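Local coordinates for putative aminopeptidase (Leishmania major, PDB 5NTH), which is probably a manganese-dependent leucyl aminopeptidase of the M17 family that removes residues from the N-terminus of peptides, at residues 319-324 with 388-393. Residues are numbered along the deposited sequence; the frame is centred on the assembly and turned at random.
With MN (manganese (II) ion), chain D; MN (manganese (II) ion), chain C; BB2 (actinonin), chain E; BCT (bicarbonate ion), chain B.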
# COMPACT_ATOMS: atom_id res chain seq x y z
N LYS A 319 19.64 -13.32 -6.15
CA LYS A 319 20.90 -14.00 -6.19
C LYS A 319 20.72 -15.49 -6.04
O LYS A 319 21.32 -16.25 -6.71
CB LYS A 319 21.63 -13.52 -4.97
CG LYS A 319 23.11 -13.41 -5.00
CD LYS A 319 23.57 -13.48 -3.58
CE LYS A 319 24.47 -12.34 -3.17
NZ LYS A 319 25.01 -12.51 -1.79
N THR A 320 19.91 -15.86 -5.09
CA THR A 320 19.75 -17.22 -4.65
C THR A 320 18.67 -17.95 -5.37
O THR A 320 18.42 -19.11 -5.09
CB THR A 320 19.40 -17.29 -3.15
OG1 THR A 320 18.08 -16.80 -2.90
CG2 THR A 320 20.44 -16.51 -2.32
N ASP A 321 18.03 -17.29 -6.32
CA ASP A 321 16.99 -17.94 -7.06
C ASP A 321 17.53 -19.04 -8.03
O ASP A 321 16.73 -19.66 -8.75
CB ASP A 321 16.14 -16.90 -7.79
CG ASP A 321 14.63 -17.23 -7.78
OD1 ASP A 321 14.11 -17.67 -6.72
OD2 ASP A 321 13.97 -17.04 -8.82
N MET A 322 18.85 -19.26 -8.05
CA MET A 322 19.41 -20.46 -8.73
C MET A 322 19.82 -21.60 -7.76
O MET A 322 20.54 -22.53 -8.13
CB MET A 322 20.53 -20.10 -9.71
CG MET A 322 21.53 -19.07 -9.25
SD MET A 322 22.31 -19.51 -7.69
CE MET A 322 23.52 -20.72 -8.22
N GLY A 323 19.26 -21.56 -6.55
CA GLY A 323 19.54 -22.53 -5.50
C GLY A 323 19.13 -23.96 -5.81
O GLY A 323 19.89 -24.87 -5.56
N GLY A 324 17.92 -24.15 -6.31
CA GLY A 324 17.47 -25.47 -6.67
C GLY A 324 18.43 -26.09 -7.65
O GLY A 324 18.84 -27.21 -7.48
N ASP A 388 6.46 -12.97 -12.77
CA ASP A 388 7.29 -13.37 -11.64
C ASP A 388 7.17 -14.84 -11.22
O ASP A 388 7.99 -15.31 -10.38
CB ASP A 388 7.04 -12.46 -10.45
CG ASP A 388 8.13 -12.55 -9.43
OD1 ASP A 388 9.18 -13.24 -9.65
OD2 ASP A 388 7.90 -11.97 -8.36
N ALA A 389 6.20 -15.56 -11.78
CA ALA A 389 6.17 -17.01 -11.72
C ALA A 389 6.86 -17.59 -12.94
O ALA A 389 6.27 -18.22 -13.79
CB ALA A 389 4.76 -17.53 -11.57
N GLU A 390 8.14 -17.34 -12.99
CA GLU A 390 9.03 -17.76 -14.06
C GLU A 390 9.65 -19.15 -13.83
O GLU A 390 10.14 -19.78 -14.75
CB GLU A 390 10.13 -16.69 -14.18
CG GLU A 390 11.32 -16.82 -13.21
CD GLU A 390 11.01 -16.66 -11.71
OE1 GLU A 390 10.00 -16.02 -11.33
OE2 GLU A 390 11.83 -17.16 -10.87
N GLY A 391 9.68 -19.59 -12.57
CA GLY A 391 10.31 -20.86 -12.19
C GLY A 391 9.58 -22.05 -12.76
O GLY A 391 10.17 -22.85 -13.48
N ARG A 392 8.29 -22.16 -12.44
CA ARG A 392 7.32 -23.02 -13.12
C ARG A 392 7.61 -23.25 -14.60
O ARG A 392 7.55 -24.37 -15.08
CB ARG A 392 5.97 -22.29 -13.14
CG ARG A 392 5.15 -22.40 -11.89
CD ARG A 392 4.17 -21.27 -11.79
NE ARG A 392 4.27 -20.81 -10.42
CZ ARG A 392 3.34 -20.90 -9.48
NH1 ARG A 392 3.63 -20.46 -8.25
NH2 ARG A 392 2.10 -21.37 -9.73
N ILE A 393 7.83 -22.14 -15.31
CA ILE A 393 7.88 -22.16 -16.75
C ILE A 393 9.14 -22.77 -17.25
O ILE A 393 9.11 -23.67 -18.07
CB ILE A 393 7.76 -20.77 -17.34
CG1 ILE A 393 6.31 -20.27 -17.16
CG2 ILE A 393 8.11 -20.82 -18.82
CD1 ILE A 393 6.08 -18.84 -17.57
MN MN D . 9.78 -15.11 -9.66
MN MN C . 12.09 -17.08 -8.98
C5 BB2 E . 8.07 -16.19 -5.83
C3 BB2 E . 8.88 -16.03 -7.08
O4 BB2 E . 9.11 -14.91 -7.44
N1 BB2 E . 9.36 -17.07 -7.74
O2 BB2 E . 10.15 -16.86 -8.89
C6 BB2 E . 6.66 -15.65 -6.06
C12 BB2 E . 6.11 -15.26 -4.72
O13 BB2 E . 5.56 -16.11 -4.07
C7 BB2 E . 5.82 -16.73 -6.75
C8 BB2 E . 4.35 -16.34 -6.95
C9 BB2 E . 4.19 -15.21 -7.97
C10 BB2 E . 3.38 -14.07 -7.39
C11 BB2 E . 1.91 -14.42 -7.30
N14 BB2 E . 6.25 -14.01 -4.30
C15 BB2 E . 5.75 -13.60 -2.99
C16 BB2 E . 6.71 -12.59 -2.31
C18 BB2 E . 6.02 -11.53 -1.43
C17 BB2 E . 7.78 -13.34 -1.48
C19 BB2 E . 4.31 -13.19 -3.12
O20 BB2 E . 3.49 -14.01 -2.75
N21 BB2 E . 3.92 -11.99 -3.60
C22 BB2 E . 2.63 -11.40 -3.20
C23 BB2 E . 4.59 -11.07 -4.54
C24 BB2 E . 3.95 -9.69 -4.35
C25 BB2 E . 2.78 -9.88 -3.39
C26 BB2 E . 1.56 -11.97 -4.14
O27 BB2 E . 1.35 -13.38 -3.92
C BCT B . 7.34 -19.62 -9.77
O1 BCT B . 8.10 -19.97 -10.68
O2 BCT B . 6.25 -20.17 -9.55
O3 BCT B . 7.72 -18.59 -9.04
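Asp321 and Glu390 reach from opposite directions for one manganese ion, that of chain C, which Asp321 OD2 and Glu390 OE2 each bind at 1.9 Å. Sharing the cation brings these two oxygens to 3.0 Å from each other, with no hydrogen bond between them; the carboxylate planes are turned 46° apart. Glutamate has the reach for a bridge: its OE1 binds the second manganese, that of chain D, while a bend at chi2 (-64°) turns the carboxylate back toward the ion pair. Asp388, with a shorter side chain, grips that second ion twice, through its backbone O and through OD1 at 2.0 Å. This is the two-metal centre of the M17 catalytic domain, completed by Lys298 on the first ion and by Asp303, which belongs to both metal sites. Actinonin enters it as a hydroxamate: its O2 bridges both ions, 1.9 Å from each manganese, and its O4 adds a longer bond of 2.3 Å to the chain D ion. In the second shell, Thr418 OG1 hydrogen-bonds Asp321 OD1, fixing the rotation of that carboxylate, and Lys310 forms a salt bridge with Asp388 OD2, probably offsetting some of the negative charge gathered here. Farther out, near the start of helix 391-404, Arg392 offers its backbone N to O1 of a doubtfully placed bicarbonate, and its guanidinium edge faces the anion, NH1 weakly hydrogen-bonding O2, hence the arginine.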